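PDB 5F67: inactivation-no-after-potential D protein from Drosophila melanogaster, which is a PDZ-containing scaffold protein of photoreceptor signalling whose third PDZ domain binds the tail of the TRP channel. Local coordinates for residues A[66-69]-A[70-73]. Residues are numbered along the deposited sequence; the frame is centred on the assembly and turned at random.
Sequences GVKV and GDML
A type II beta turn from Lys68 to Asp71 leads from helix 61-64 into strand 72-76 of the PDZ domain, and the side chain of its last residue reaches back to its first. The turn is closed by Asp71 N donating to Lys68 O at 3.1 Å, from above the carbonyl plane. A second bond runs the other way: Lys68 N gives its hydrogen to Asp71 OD2 at 3.0 Å, nearly straight at 159° but meeting the oxygen from 64° out of the carboxylate plane. Asp71 can reach it because CG stands beside its own backbone N (chi1 -78°), which turns the carboxylate back toward Lys68. The CB methylene of Lys68 packs alongside, 3.6 Å from Asp71 OD1, while the amine leads away. A water lies within hydrogen-bonding distance of both Val69 O (2.9 Å) and Asp71 OD1 (2.8 Å). The buried carboxylate has further mates in the fold, Arg25 in a salt bridge to OD2 and Thr106 in a hydrogen bond to OD1, a setting that would favour its charged form. Replacing Asp71 by an alanine would probably leave Lys68 N and the guanidinium of Arg25 without their shared acceptor and weaken the turn. Gly70 suits the third position, where phi is positive and any CB would collide with Val69 O; Gly66, also at positive phi, ends the helix in a Schellman motif. Val69 points away from the turn and packs on an apolar side chain of the bound peptide, whereas Val67 is buried against Ile53 and Leu104. The sequence Gly-Val-Lys-Val-Gly-Asp is this domain's version of the Gly-Leu-Xaa-Xaa-Gly-Asp segment common in PDZ domains, a type II turn with glycine at its third position and aspartate at its fourth, joining the helix to the strand.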
ATOM      1  N   GLY A  66      -9.894   3.472   2.005  1.00 18.48           N
ATOM      2  CA  GLY A  66      -9.318   4.796   2.167  1.00 14.66           C
ATOM      3  C   GLY A  66      -7.824   4.890   1.900  1.00 16.71           C
ATOM      4  O   GLY A  66      -7.184   5.854   2.326  1.00 18.00           O
ATOM      5  N   VAL A  67      -7.261   3.908   1.201  1.00 14.60           N
ATOM      6  CA  VAL A  67      -5.872   4.026   0.742  1.00 14.25           C
ATOM      7  C   VAL A  67      -5.854   5.147  -0.296  1.00 13.75           C
ATOM      8  O   VAL A  67      -6.766   5.219  -1.133  1.00 16.19           O
ATOM      9  CB  VAL A  67      -5.397   2.717   0.092  1.00 11.86           C
ATOM     10  CG1 VAL A  67      -3.950   2.844  -0.428  1.00 13.01           C
ATOM     11  CG2 VAL A  67      -5.529   1.561   1.087  1.00 14.12           C
ATOM     12  N   LYS A  68      -4.852   6.029  -0.236  1.00 12.81           N
ATOM     13  CA  LYS A  68      -4.754   7.121  -1.204  1.00 15.79           C
ATOM     14  C   LYS A  68      -3.458   7.033  -1.988  1.00 17.91           C
ATOM     15  O   LYS A  68      -2.422   6.625  -1.442  1.00 16.36           O
ATOM     16  CB  LYS A  68      -4.795   8.487  -0.507  1.00 15.13           C
ATOM     17  CG  LYS A  68      -6.008   8.703   0.372  1.00 21.44           C
ATOM     18  CD  LYS A  68      -7.300   8.465  -0.388  1.00 39.60           C
ATOM     19  CE  LYS A  68      -8.503   8.693   0.525  1.00 64.34           C
ATOM     20  NZ  LYS A  68      -9.746   8.076  -0.014  1.00 71.21           N
ATOM     21  N   VAL A  69      -3.520   7.410  -3.264  1.00 15.07           N
ATOM     22  CA  VAL A  69      -2.307   7.550  -4.066  1.00 13.21           C
ATOM     23  C   VAL A  69      -1.400   8.565  -3.381  1.00 15.31           C
ATOM     24  O   VAL A  69      -1.860   9.631  -2.954  1.00 17.19           O
ATOM     25  CB  VAL A  69      -2.621   7.999  -5.512  1.00 18.21           C
ATOM     26  CG1 VAL A  69      -1.338   8.278  -6.292  1.00 17.30           C
ATOM     27  CG2 VAL A  69      -3.465   6.935  -6.231  1.00 18.75           C
ATOM     28  N   GLY A  70      -0.116   8.225  -3.263  1.00 15.69           N
ATOM     29  CA  GLY A  70       0.841   9.095  -2.598  1.00 15.19           C
ATOM     30  C   GLY A  70       1.121   8.696  -1.156  1.00 17.92           C
ATOM     31  O   GLY A  70       2.094   9.172  -0.565  1.00 18.08           O
ATOM     32  N   ASP A  71       0.275   7.841  -0.575  1.00 15.23           N
ATOM     33  CA  ASP A  71       0.487   7.408   0.814  1.00 14.01           C
ATOM     34  C   ASP A  71       1.801   6.647   0.927  1.00 12.58           C
ATOM     35  O   ASP A  71       2.148   5.877   0.023  1.00 13.51           O
ATOM     36  CB  ASP A  71      -0.624   6.466   1.276  1.00 16.35           C
ATOM     37  CG  ASP A  71      -1.902   7.184   1.644  1.00 20.18           C
ATOM     38  OD1 ASP A  71      -1.919   8.438   1.652  1.00 20.31           O
ATOM     39  OD2 ASP A  71      -2.897   6.477   1.945  1.00 15.27           O
ATOM     40  N   MET A  72       2.530   6.840   2.024  1.00 11.87           N
ATOM     41  CA  MET A  72       3.739   6.037   2.245  1.00 10.03           C
ATOM     42  C   MET A  72       3.341   4.735   2.922  1.00 16.04           C
ATOM     43  O   MET A  72       2.566   4.745   3.874  1.00 14.10           O
ATOM     44  CB  MET A  72       4.731   6.793   3.130  1.00 11.26           C
ATOM     45  CG  MET A  72       6.117   6.155   3.232  1.00 14.21           C
ATOM     46  SD  MET A  72       7.159   7.104   4.375  1.00 23.09           S
ATOM     47  CE  MET A  72       8.739   6.277   4.097  1.00 30.84           C
ATOM     48  N   LEU A  73       3.859   3.618   2.422  1.00 10.77           N
ATOM     49  CA  LEU A  73       3.558   2.297   2.969  1.00  9.97           C
ATOM     50  C   LEU A  73       4.626   1.919   3.988  1.00 14.94           C
ATOM     51  O   LEU A  73       5.808   1.752   3.634  1.00 14.86           O
ATOM     52  CB  LEU A  73       3.513   1.258   1.833  1.00 10.86           C
ATOM     53  CG  LEU A  73       3.297  -0.182   2.294  1.00 10.81           C
ATOM     54  CD1 LEU A  73       1.927  -0.358   2.938  1.00 14.64           C
ATOM     55  CD2 LEU A  73       3.467  -1.146   1.116  1.00 12.35           C
TER
HETATM   56  O   HOH W   1      -1.749  10.466  -0.199  1.00 19.54           O